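Local coordinates for malonyl CoA-acyl carrier protein transacylase (Burkholderia pseudomallei 1710b, PDB 3EZO) that probably catalyses transfer of the malonyl group from malonyl-CoA to holo-acyl carrier protein, yielding malonyl-acyl carrier protein and free CoA, at residues A[90-101]-A[230-238]; A[163-171]-A[258-266]. One frame throughout, in Å; residues are numbered along the deposited sequence.

Contact 1: A[90-101]-A[230-238]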
ATOM      1  N   GLN A  90     -13.324  14.435   8.176  1.00 18.26           N
ATOM      2  CA  GLN A  90     -12.413  14.191   7.081  1.00 18.25           C
ATOM      3  C   GLN A  90     -10.991  14.435   7.583  1.00 17.18           C
ATOM      4  O   GLN A  90     -10.756  15.396   8.293  1.00 17.07           O
ATOM      5  CB  GLN A  90     -12.775  15.128   5.942  1.00 19.29           C
ATOM      6  CG  GLN A  90     -12.195  14.761   4.593  1.00 20.42           C
ATOM      7  CD  GLN A  90     -12.656  15.699   3.503  1.00 20.98           C
ATOM      8  OE1 GLN A  90     -12.277  16.878   3.505  1.00 22.46           O
ATOM      9  NE2 GLN A  90     -13.438  15.184   2.538  1.00 19.55           N
ATOM     10  N   PRO A  91     -10.050  13.520   7.289  1.00 15.82           N
ATOM     11  CA  PRO A  91      -8.673  13.833   7.608  1.00 16.06           C
ATOM     12  C   PRO A  91      -8.170  15.021   6.797  1.00 16.04           C
ATOM     13  O   PRO A  91      -8.771  15.397   5.792  1.00 15.34           O
ATOM     14  CB  PRO A  91      -7.926  12.558   7.240  1.00 16.56           C
ATOM     15  CG  PRO A  91      -8.792  11.925   6.202  1.00 15.33           C
ATOM     16  CD  PRO A  91     -10.181  12.230   6.611  1.00 15.42           C
ATOM     17  N   SER A  92      -7.103  15.653   7.260  1.00 16.59           N
ATOM     18  CA  SER A  92      -6.576  16.810   6.540  1.00 17.41           C
ATOM     19  C   SER A  92      -5.565  16.410   5.455  1.00 16.99           C
ATOM     20  O   SER A  92      -5.261  17.198   4.569  1.00 16.68           O
ATOM     21  CB  SER A  92      -5.962  17.813   7.501  1.00 18.16           C
ATOM     22  OG  SER A  92      -5.118  17.183   8.442  1.00 24.73           O
ATOM     23  N   ILE A  93      -5.038  15.196   5.559  1.00 16.52           N
ATOM     24  CA  ILE A  93      -4.071  14.678   4.618  1.00 15.50           C
ATOM     25  C   ILE A  93      -4.111  13.156   4.675  1.00 14.17           C
ATOM     26  O   ILE A  93      -4.336  12.579   5.726  1.00 13.73           O
ATOM     27  CB  ILE A  93      -2.641  15.253   4.876  1.00 15.71           C
ATOM     28  CG1 ILE A  93      -1.676  14.874   3.727  1.00 15.44           C
ATOM     29  CG2 ILE A  93      -2.106  14.818   6.209  1.00 15.48           C
ATOM     30  CD1 ILE A  93      -0.373  15.782   3.678  1.00 13.59           C
ATOM     31  N   VAL A  94      -3.943  12.520   3.518  1.00 13.05           N
ATOM     32  CA  VAL A  94      -3.933  11.086   3.432  1.00 11.56           C
ATOM     33  C   VAL A  94      -2.739  10.585   2.623  1.00 11.04           C
ATOM     34  O   VAL A  94      -2.113  11.354   1.902  1.00 10.89           O
ATOM     35  CB  VAL A  94      -5.220  10.576   2.798  1.00 11.68           C
ATOM     36  CG1 VAL A  94      -6.445  10.894   3.736  1.00 10.83           C
ATOM     37  CG2 VAL A  94      -5.406  11.192   1.396  1.00 11.21           C
ATOM     38  N   ALA A  95      -2.440   9.298   2.792  1.00  9.32           N
ATOM     39  CA  ALA A  95      -1.449   8.579   2.009  1.00 10.26           C
ATOM     40  C   ALA A  95      -1.770   7.100   2.181  1.00 10.33           C
ATOM     41  O   ALA A  95      -2.516   6.700   3.103  1.00 10.40           O
ATOM     42  CB  ALA A  95      -0.014   8.885   2.528  1.00  9.24           C
ATOM     43  N   GLY A  96      -1.225   6.281   1.303  1.00 10.58           N
ATOM     44  CA  GLY A  96      -1.292   4.818   1.458  1.00 11.21           C
ATOM     45  C   GLY A  96      -0.090   4.117   0.844  1.00 11.66           C
ATOM     46  O   GLY A  96       0.564   4.646  -0.053  1.00 12.31           O
ATOM     47  N   HIS A  97       0.179   2.921   1.340  1.00 12.27           N
ATOM     48  CA  HIS A  97       1.384   2.183   1.028  1.00 12.15           C
ATOM     49  C   HIS A  97       1.119   1.265  -0.176  1.00 12.27           C
ATOM     50  O   HIS A  97       0.417   0.233  -0.053  1.00 11.53           O
ATOM     51  CB  HIS A  97       1.826   1.407   2.260  1.00 12.33           C
ATOM     52  CG  HIS A  97       3.183   0.801   2.138  1.00 12.28           C
ATOM     53  ND1 HIS A  97       3.495  -0.163   1.198  1.00 11.46           N
ATOM     54  CD2 HIS A  97       4.315   1.022   2.848  1.00 13.04           C
ATOM     55  CE1 HIS A  97       4.757  -0.519   1.350  1.00 14.94           C
ATOM     56  NE2 HIS A  97       5.276   0.181   2.351  1.00 11.20           N
ATOM     57  N   SER A  98       1.680   1.695  -1.333  1.00 11.24           N
ATOM     58  CA  SER A  98       1.622   1.003  -2.616  1.00 10.19           C
ATOM     59  C   SER A  98       0.156   0.896  -3.041  1.00 10.11           C
ATOM     60  O   SER A  98      -0.439   1.909  -3.463  1.00  9.71           O
ATOM     61  CB  SER A  98       2.424  -0.327  -2.574  1.00 10.47           C
ATOM     62  OG  SER A  98       2.288  -1.048  -3.796  1.00 10.85           O
ATOM     63  N   LEU A  99      -0.460  -0.289  -2.952  1.00  9.83           N
ATOM     64  CA  LEU A  99      -1.893  -0.413  -3.264  1.00  8.98           C
ATOM     65  C   LEU A  99      -2.730   0.601  -2.486  1.00  8.78           C
ATOM     66  O   LEU A  99      -3.651   1.161  -3.013  1.00  9.06           O
ATOM     67  CB  LEU A  99      -2.397  -1.830  -2.952  1.00  9.98           C
ATOM     68  CG  LEU A  99      -3.870  -2.175  -3.214  1.00 10.43           C
ATOM     69  CD1 LEU A  99      -4.760  -1.746  -2.022  1.00 10.27           C
ATOM     70  CD2 LEU A  99      -4.379  -1.583  -4.508  1.00  7.82           C
ATOM     71  N   GLY A 100      -2.381   0.844  -1.240  1.00  8.74           N
ATOM     72  CA  GLY A 100      -3.101   1.762  -0.388  1.00  9.43           C
ATOM     73  C   GLY A 100      -3.180   3.201  -0.880  1.00  8.90           C
ATOM     74  O   GLY A 100      -4.040   3.975  -0.407  1.00  8.50           O
ATOM     75  N   GLU A 101      -2.301   3.562  -1.817  1.00  8.00           N
ATOM     76  CA  GLU A 101      -2.341   4.915  -2.399  1.00  8.47           C
ATOM     77  C   GLU A 101      -3.626   5.094  -3.195  1.00  8.21           C
ATOM     78  O   GLU A 101      -4.186   6.192  -3.303  1.00  7.77           O
ATOM     79  CB  GLU A 101      -1.110   5.148  -3.308  1.00  8.72           C
ATOM     80  CG  GLU A 101      -1.074   6.539  -3.940  1.00 10.24           C
ATOM     81  CD  GLU A 101       0.339   6.982  -4.312  1.00 12.48           C
ATOM     82  OE1 GLU A 101       1.223   6.900  -3.442  1.00 11.70           O
ATOM     83  OE2 GLU A 101       0.544   7.445  -5.456  1.00 15.13           O
ATOM     84  N   PRO A 230      -8.141  16.140  -6.051  1.00 14.98           N
ATOM     85  CA  PRO A 230      -8.569  15.661  -4.737  1.00 14.97           C
ATOM     86  C   PRO A 230      -9.119  16.764  -3.832  1.00 16.13           C
ATOM     87  O   PRO A 230      -8.700  17.904  -3.908  1.00 16.71           O
ATOM     88  CB  PRO A 230      -7.312  15.006  -4.137  1.00 15.09           C
ATOM     89  CG  PRO A 230      -6.203  15.296  -5.029  1.00 15.22           C
ATOM     90  CD  PRO A 230      -6.710  15.885  -6.318  1.00 14.09           C
ATOM     91  N   LYS A 231     -10.062  16.404  -2.974  1.00 16.22           N
ATOM     92  CA  LYS A 231     -10.593  17.314  -1.980  1.00 16.43           C
ATOM     93  C   LYS A 231      -9.816  17.201  -0.686  1.00 16.33           C
ATOM     94  O   LYS A 231     -10.070  17.934   0.257  1.00 17.17           O
ATOM     95  CB  LYS A 231     -12.076  16.997  -1.739  1.00 16.84           C
ATOM     96  CG  LYS A 231     -12.326  15.719  -0.970  1.00 20.35           C
ATOM     97  CD  LYS A 231     -13.795  15.171  -1.165  1.00 23.58           C
ATOM     98  CE  LYS A 231     -13.998  13.754  -0.540  1.00 22.55           C
ATOM     99  NZ  LYS A 231     -15.307  13.160  -0.976  1.00 21.25           N
ATOM    100  N   ILE A 232      -8.896  16.242  -0.608  1.00 15.59           N
ATOM    101  CA  ILE A 232      -8.000  16.113   0.530  1.00 14.09           C
ATOM    102  C   ILE A 232      -6.597  15.970  -0.043  1.00 14.20           C
ATOM    103  O   ILE A 232      -6.415  15.234  -1.022  1.00 11.94           O
ATOM    104  CB  ILE A 232      -8.247  14.824   1.335  1.00 14.35           C
ATOM    105  CG1 ILE A 232      -9.694  14.717   1.821  1.00 15.93           C
ATOM    106  CG2 ILE A 232      -7.312  14.760   2.574  1.00 13.87           C
ATOM    107  CD1 ILE A 232      -9.941  13.413   2.617  1.00 13.36           C
ATOM    108  N   SER A 233      -5.605  16.606   0.587  1.00 13.20           N
ATOM    109  CA  SER A 233      -4.221  16.458   0.124  1.00 13.35           C
ATOM    110  C   SER A 233      -3.801  14.995   0.192  1.00 12.84           C
ATOM    111  O   SER A 233      -3.982  14.350   1.224  1.00 13.68           O
ATOM    112  CB  SER A 233      -3.292  17.303   0.999  1.00 13.75           C
ATOM    113  OG  SER A 233      -3.616  18.667   0.826  1.00 17.04           O
ATOM    114  N   VAL A 234      -3.261  14.476  -0.911  1.00 12.09           N
ATOM    115  CA  VAL A 234      -2.663  13.147  -0.953  1.00 10.97           C
ATOM    116  C   VAL A 234      -1.147  13.300  -1.192  1.00 11.31           C
ATOM    117  O   VAL A 234      -0.718  13.933  -2.140  1.00 11.44           O
ATOM    118  CB  VAL A 234      -3.285  12.304  -2.091  1.00 10.32           C
ATOM    119  CG1 VAL A 234      -2.746  10.937  -2.116  1.00  8.61           C
ATOM    120  CG2 VAL A 234      -4.882  12.334  -2.049  1.00  8.58           C
ATOM    121  N   VAL A 235      -0.333  12.705  -0.337  1.00 11.56           N
ATOM    122  CA  VAL A 235       1.105  12.649  -0.567  1.00 10.82           C
ATOM    123  C   VAL A 235       1.473  11.302  -1.223  1.00 10.49           C
ATOM    124  O   VAL A 235       1.106  10.237  -0.737  1.00 11.04           O
ATOM    125  CB  VAL A 235       1.908  13.021   0.734  1.00 11.32           C
ATOM    126  CG1 VAL A 235       1.606  12.139   1.946  1.00 13.34           C
ATOM    127  CG2 VAL A 235       3.402  13.072   0.423  1.00 11.00           C
ATOM    128  N   ASN A 236       2.127  11.351  -2.380  1.00 10.46           N
ATOM    129  CA  ASN A 236       2.376  10.121  -3.153  1.00  9.67           C
ATOM    130  C   ASN A 236       3.650   9.393  -2.766  1.00  9.66           C
ATOM    131  O   ASN A 236       4.609   9.975  -2.231  1.00  9.49           O
ATOM    132  CB  ASN A 236       2.219  10.336  -4.684  1.00  9.53           C
ATOM    133  CG  ASN A 236       3.207  11.340  -5.285  1.00  9.14           C
ATOM    134  OD1 ASN A 236       4.352  11.419  -4.889  1.00 10.33           O
ATOM    135  ND2 ASN A 236       2.744  12.086  -6.268  1.00  4.01           N
ATOM    136  N   ASN A 237       3.650   8.091  -3.014  1.00  9.52           N
ATOM    137  CA  ASN A 237       4.751   7.222  -2.643  1.00  9.25           C
ATOM    138  C   ASN A 237       6.007   7.523  -3.451  1.00  9.37           C
ATOM    139  O   ASN A 237       7.105   7.434  -2.952  1.00 10.20           O
ATOM    140  CB  ASN A 237       4.396   5.771  -2.926  1.00  9.20           C
ATOM    141  CG  ASN A 237       3.354   5.187  -1.992  1.00  8.63           C
ATOM    142  OD1 ASN A 237       2.821   4.116  -2.275  1.00 11.16           O
ATOM    143  ND2 ASN A 237       3.100   5.826  -0.875  1.00  9.14           N
ATOM    144  N   ILE A 238       5.830   7.799  -4.723  1.00  9.96           N
ATOM    145  CA  ILE A 238       6.960   7.883  -5.682  1.00  9.67           C
ATOM    146  C   ILE A 238       7.764   9.175  -5.497  1.00  9.93           C
ATOM    147  O   ILE A 238       8.995   9.136  -5.435  1.00 10.00           O
ATOM    148  CB  ILE A 238       6.485   7.687  -7.131  1.00  9.84           C
ATOM    149  CG1 ILE A 238       7.687   7.427  -8.081  1.00 11.02           C
ATOM    150  CG2 ILE A 238       5.619   8.868  -7.622  1.00  7.69           C
ATOM    151  CD1 ILE A 238       8.281   6.037  -8.024  1.00 12.53           C
TER
HETATM  152  O   HOH W   1      -6.471  18.567   2.758  1.00 14.92           O
HETATM  153  O   HOH W   2       0.242   7.643  -0.844  1.00  8.07           O
HETATM  154  O   HOH W   3       3.108   7.304  -6.235  1.00 10.98           O

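Contact 2: A[163-171]-A[258-266]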
ATOM      1  N   GLU A 163      17.454  -3.625  -6.203  1.00 11.41           N
ATOM      2  CA  GLU A 163      17.244  -2.232  -5.773  1.00 11.38           C
ATOM      3  C   GLU A 163      16.511  -2.176  -4.448  1.00 10.95           C
ATOM      4  O   GLU A 163      15.779  -3.095  -4.131  1.00 10.53           O
ATOM      5  CB  GLU A 163      16.389  -1.473  -6.811  1.00 11.70           C
ATOM      6  CG  GLU A 163      17.075  -1.287  -8.174  1.00 13.90           C
ATOM      7  CD  GLU A 163      16.090  -0.983  -9.310  1.00 14.85           C
ATOM      8  OE1 GLU A 163      14.840  -1.038  -9.099  1.00 12.46           O
ATOM      9  OE2 GLU A 163      16.585  -0.691 -10.428  1.00 13.84           O
ATOM     10  N   ALA A 164      16.692  -1.082  -3.702  1.00 11.01           N
ATOM     11  CA  ALA A 164      15.944  -0.854  -2.460  1.00 11.26           C
ATOM     12  C   ALA A 164      14.619  -0.175  -2.848  1.00 11.31           C
ATOM     13  O   ALA A 164      14.613   0.912  -3.422  1.00 11.61           O
ATOM     14  CB  ALA A 164      16.745  -0.039  -1.484  1.00 11.04           C
ATOM     15  N   VAL A 165      13.502  -0.860  -2.629  1.00 11.08           N
ATOM     16  CA  VAL A 165      12.224  -0.465  -3.255  1.00 10.92           C
ATOM     17  C   VAL A 165      11.074  -0.097  -2.306  1.00 11.47           C
ATOM     18  O   VAL A 165      10.094   0.447  -2.764  1.00 11.05           O
ATOM     19  CB  VAL A 165      11.739  -1.521  -4.304  1.00 10.76           C
ATOM     20  CG1 VAL A 165      12.854  -1.833  -5.342  1.00 10.43           C
ATOM     21  CG2 VAL A 165      11.208  -2.837  -3.636  1.00 10.88           C
ATOM     22  N   ASN A 166      11.168  -0.461  -1.021  1.00 12.26           N
ATOM     23  CA  ASN A 166      10.220   0.007   0.031  1.00 13.16           C
ATOM     24  C   ASN A 166      11.006   0.490   1.230  1.00 13.47           C
ATOM     25  O   ASN A 166      11.650  -0.317   1.926  1.00 14.63           O
ATOM     26  CB  ASN A 166       9.326  -1.107   0.565  1.00 13.39           C
ATOM     27  CG  ASN A 166       8.243  -1.577  -0.419  1.00 15.53           C
ATOM     28  OD1 ASN A 166       8.166  -1.184  -1.600  1.00 18.66           O
ATOM     29  ND2 ASN A 166       7.417  -2.449   0.075  1.00 16.68           N
ATOM     30  N   PHE A 167      10.925   1.784   1.494  1.00 12.64           N
ATOM     31  CA  PHE A 167      11.454   2.359   2.704  1.00 12.24           C
ATOM     32  C   PHE A 167      10.327   2.529   3.732  1.00 12.27           C
ATOM     33  O   PHE A 167       9.615   3.523   3.717  1.00 11.35           O
ATOM     34  CB  PHE A 167      12.135   3.699   2.352  1.00 12.61           C
ATOM     35  CG  PHE A 167      13.231   3.555   1.337  1.00 13.08           C
ATOM     36  CD1 PHE A 167      14.451   3.038   1.695  1.00 16.59           C
ATOM     37  CD2 PHE A 167      13.023   3.899   0.010  1.00 17.65           C
ATOM     38  CE1 PHE A 167      15.469   2.897   0.724  1.00 18.44           C
ATOM     39  CE2 PHE A 167      14.031   3.766  -0.938  1.00 18.93           C
ATOM     40  CZ  PHE A 167      15.231   3.271  -0.578  1.00 16.76           C
ATOM     41  N   ASN A 168      10.227   1.553   4.650  1.00 12.64           N
ATOM     42  CA  ASN A 168       9.062   1.343   5.511  1.00 12.58           C
ATOM     43  C   ASN A 168       9.196   1.912   6.901  1.00 13.22           C
ATOM     44  O   ASN A 168       8.230   2.472   7.428  1.00 14.01           O
ATOM     45  CB  ASN A 168       8.778  -0.165   5.598  1.00 11.78           C
ATOM     46  CG  ASN A 168       8.214  -0.692   4.308  1.00 12.42           C
ATOM     47  OD1 ASN A 168       7.826   0.093   3.429  1.00 13.43           O
ATOM     48  ND2 ASN A 168       8.199  -1.995   4.152  1.00 10.33           N
ATOM     49  N   ALA A 169      10.383   1.779   7.483  1.00 12.83           N
ATOM     50  CA  ALA A 169      10.699   2.384   8.780  1.00 14.23           C
ATOM     51  C   ALA A 169      12.195   2.408   8.883  1.00 14.82           C
ATOM     52  O   ALA A 169      12.881   1.699   8.137  1.00 15.66           O
ATOM     53  CB  ALA A 169      10.094   1.544   9.934  1.00 13.60           C
ATOM     54  N   PRO A 170      12.730   3.227   9.777  1.00 16.56           N
ATOM     55  CA  PRO A 170      14.169   3.093  10.043  1.00 16.94           C
ATOM     56  C   PRO A 170      14.566   1.635  10.245  1.00 16.93           C
ATOM     57  O   PRO A 170      13.933   0.914  11.025  1.00 17.70           O
ATOM     58  CB  PRO A 170      14.368   3.876  11.356  1.00 17.23           C
ATOM     59  CG  PRO A 170      13.221   4.840  11.396  1.00 17.70           C
ATOM     60  CD  PRO A 170      12.079   4.175  10.699  1.00 16.98           C
ATOM     61  N   ALA A 171      15.610   1.210   9.550  1.00 16.78           N
ATOM     62  CA  ALA A 171      16.139  -0.121   9.688  1.00 16.53           C
ATOM     63  C   ALA A 171      15.190  -1.177   9.171  1.00 16.66           C
ATOM     64  O   ALA A 171      15.335  -2.365   9.473  1.00 16.72           O
ATOM     65  CB  ALA A 171      16.571  -0.402  11.176  1.00 17.21           C
ATOM     66  N   ALA A 258       6.824   0.696 -10.595  1.00  9.70           N
ATOM     67  CA  ALA A 258       8.152   0.236 -10.956  1.00 11.18           C
ATOM     68  C   ALA A 258       9.186   1.121 -10.283  1.00 11.62           C
ATOM     69  O   ALA A 258      10.349   1.136 -10.706  1.00 13.07           O
ATOM     70  CB  ALA A 258       8.354   0.246 -12.474  1.00 10.15           C
ATOM     71  N   GLY A 259       8.762   1.823  -9.241  1.00 11.56           N
ATOM     72  CA  GLY A 259       9.651   2.712  -8.476  1.00 12.12           C
ATOM     73  C   GLY A 259       9.434   2.578  -6.983  1.00 12.25           C
ATOM     74  O   GLY A 259       8.454   1.954  -6.548  1.00 11.12           O
ATOM     75  N   PRO A 260      10.365   3.160  -6.190  1.00 13.10           N
ATOM     76  CA  PRO A 260      10.406   3.013  -4.747  1.00 12.79           C
ATOM     77  C   PRO A 260       9.251   3.647  -4.002  1.00 11.97           C
ATOM     78  O   PRO A 260       8.851   4.751  -4.290  1.00 11.79           O
ATOM     79  CB  PRO A 260      11.722   3.677  -4.354  1.00 12.83           C
ATOM     80  CG  PRO A 260      12.052   4.557  -5.512  1.00 15.34           C
ATOM     81  CD  PRO A 260      11.531   3.909  -6.688  1.00 13.20           C
ATOM     82  N   VAL A 261       8.747   2.908  -3.015  1.00 11.61           N
ATOM     83  CA  VAL A 261       7.717   3.386  -2.122  1.00 10.50           C
ATOM     84  C   VAL A 261       8.430   4.069  -0.980  1.00 10.72           C
ATOM     85  O   VAL A 261       9.079   3.415  -0.149  1.00  9.93           O
ATOM     86  CB  VAL A 261       6.802   2.221  -1.658  1.00  9.93           C
ATOM     87  CG1 VAL A 261       5.766   2.699  -0.661  1.00  7.69           C
ATOM     88  CG2 VAL A 261       6.121   1.589  -2.909  1.00 11.09           C
ATOM     89  N   ARG A 262       8.304   5.393  -0.929  1.00 10.91           N
ATOM     90  CA  ARG A 262       9.087   6.197   0.020  1.00 11.19           C
ATOM     91  C   ARG A 262       8.244   6.467   1.252  1.00 10.76           C
ATOM     92  O   ARG A 262       7.852   7.602   1.552  1.00 11.20           O
ATOM     93  CB  ARG A 262       9.574   7.469  -0.649  1.00 10.77           C
ATOM     94  CG  ARG A 262      10.594   7.152  -1.767  1.00 12.44           C
ATOM     95  CD  ARG A 262      10.830   8.295  -2.745  1.00 11.50           C
ATOM     96  NE  ARG A 262      11.493   9.442  -2.129  1.00 10.95           N
ATOM     97  CZ  ARG A 262      11.593  10.636  -2.717  1.00 13.16           C
ATOM     98  NH1 ARG A 262      11.119  10.833  -3.943  1.00 12.15           N
ATOM     99  NH2 ARG A 262      12.199  11.619  -2.094  1.00 10.85           N
ATOM    100  N   TRP A 263       7.958   5.404   1.966  1.00 10.47           N
ATOM    101  CA  TRP A 263       6.903   5.474   2.971  1.00 10.67           C
ATOM    102  C   TRP A 263       7.320   6.297   4.194  1.00 10.42           C
ATOM    103  O   TRP A 263       6.540   7.123   4.695  1.00 10.74           O
ATOM    104  CB  TRP A 263       6.419   4.083   3.386  1.00 10.34           C
ATOM    105  CG  TRP A 263       5.280   4.214   4.350  1.00 10.66           C
ATOM    106  CD1 TRP A 263       5.302   3.933   5.689  1.00  9.32           C
ATOM    107  CD2 TRP A 263       3.980   4.769   4.076  1.00  8.84           C
ATOM    108  NE1 TRP A 263       4.089   4.223   6.247  1.00  8.58           N
ATOM    109  CE2 TRP A 263       3.253   4.740   5.285  1.00 10.93           C
ATOM    110  CE3 TRP A 263       3.355   5.243   2.931  1.00  9.08           C
ATOM    111  CZ2 TRP A 263       1.921   5.198   5.376  1.00  8.83           C
ATOM    112  CZ3 TRP A 263       2.057   5.698   3.017  1.00  8.08           C
ATOM    113  CH2 TRP A 263       1.353   5.697   4.243  1.00  5.89           C
ATOM    114  N   VAL A 264       8.539   6.084   4.667  1.00 10.16           N
ATOM    115  CA  VAL A 264       9.103   6.910   5.725  1.00  9.59           C
ATOM    116  C   VAL A 264       8.916   8.377   5.397  1.00  9.79           C
ATOM    117  O   VAL A 264       8.387   9.141   6.189  1.00 10.26           O
ATOM    118  CB  VAL A 264      10.618   6.565   5.983  1.00  9.96           C
ATOM    119  CG1 VAL A 264      11.296   7.583   6.943  1.00  8.60           C
ATOM    120  CG2 VAL A 264      10.742   5.154   6.509  1.00  8.03           C
ATOM    121  N   GLU A 265       9.300   8.780   4.200  1.00 10.41           N
ATOM    122  CA  GLU A 265       9.217  10.179   3.798  1.00  9.76           C
ATOM    123  C   GLU A 265       7.796  10.717   3.732  1.00 10.53           C
ATOM    124  O   GLU A 265       7.552  11.894   4.031  1.00  9.74           O
ATOM    125  CB  GLU A 265       9.932  10.349   2.450  1.00  9.93           C
ATOM    126  CG  GLU A 265      11.444  10.232   2.587  1.00 10.54           C
ATOM    127  CD  GLU A 265      12.135  10.223   1.246  1.00 13.46           C
ATOM    128  OE1 GLU A 265      12.217   9.142   0.625  1.00 14.13           O
ATOM    129  OE2 GLU A 265      12.541  11.310   0.784  1.00 14.20           O
ATOM    130  N   CYS A 266       6.844   9.863   3.347  1.00 11.40           N
ATOM    131  CA  CYS A 266       5.435  10.287   3.291  1.00 12.00           C
ATOM    132  C   CYS A 266       4.929  10.643   4.689  1.00 11.82           C
ATOM    133  O   CYS A 266       4.285  11.675   4.889  1.00 11.56           O
ATOM    134  CB  CYS A 266       4.563   9.206   2.699  1.00 11.36           C
ATOM    135  SG  CYS A 266       4.733   9.004   0.917  1.00 13.97           S
TER

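Contact 1: A[90-101]-A[230-238]
Asn237 lies across the turn that carries Ser98, a predicted active-site residue and probably the nucleophile, and Glu101, in the helix after it, holds the backbone N of Asn237; the Gly96-Ser98-Gly100 pattern fits the nucleophile elbow of the acyltransferase fold. The Asn237 amide bridges the turn: OD1 accepts the backbone N of Ser98 at 2.8 Å, while ND2 gives a bent bond to Gly96 O (2.9 Å, 143° at the hydrogen). Glu101 reaches back from the helix with CG anti to its backbone N (chi1 -179°), and its OE1 accepts Asn237 N at 2.7 Å through its syn lone pair. The two side chains pass in opposite directions, carboxylate and amide planes 62° apart. Before the elbow the two segments pair in parallel, 233-234 being a short, weakly bonded edge strand. Val94 N donates to Ser233 O at 2.9 Å, and Val94 O receives Val235 N at 3.2 Å. Val94 and Val234 meet through their CG2 methyls on one face of this pairing; beyond it, Ala95 CB touches Val235 CG1. At the solvent-side end Ile232 CD1 presses on Gln90 CG (3.3 Å), the two side chains coming from opposite directions. Farther out, Gln256 NE2 bonds both Asn237 OD1 and Ser98 O, and Ser98 OG bonds His207, the other predicted active-site residue. A water 2.7 Å from Glu101 OE2 donates to it and accepts from Ile238 N.

Contact 2: A[163-171]-A[258-266]
Val165 O takes the backbone N of Val261 at 2.8 Å, and Pro260 CA lies against the same oxygen in a CA-H...O contact. Asn166 runs alongside Val261, their side chains pointing the same way. At Phe167 the backbone N returns a bond to Val261 O at 3.0 Å. With CG anti to the carbonyl carbon (chi1 -58°), the Phe167 ring lies beside Pro260, CE2 4.1 Å from its CB. The strand is an edge strand of the small antiparallel sheet, and the single bridge between Asn166 and Val261 joins it to the loop leading into helix 263-272. Phe167 O then accepts Val264 N (2.9 Å) from the first turn of that helix, and Trp263 CB comes within 3.3 Å of this oxygen. In the N-cap residue, Arg262, NE and NH2 grip the two carboxylate oxygens of Glu265 side-on in a salt bridge. Asn168 O sits in plane at the edge of the Trp263 indole, 3.7 Å from CD1, while Asn168 OD1 bonds His97. Past it, Val264 CG2 packs against the backbone at Ala169, 3.5 Å from Ala169 N.

In the fold
From the N terminus the chain first lays down strand 11-15, the neighbour of strand 93-96 in the parallel sheet. It then passes through 90-101, enters the antiparallel sheet at strand 136-142, reaches its edge at 163-171, and returns to the parallel sheet at 230-238, where contact 1 closes a loop of 128 intervening residues. Contact 2 closes at 258-266, with 86 residues between its segments, so the two loops cross. Contact 1 adds the outermost strand 233-234 to the larger sheet, whereas contact 2 ties the smaller sheet to the start of helix 263-272. They meet near the predicted active site: Gly96 packs on the Trp263 ring, and Ile238 O probably accepts a hydrogen bond from Arg262 NH1.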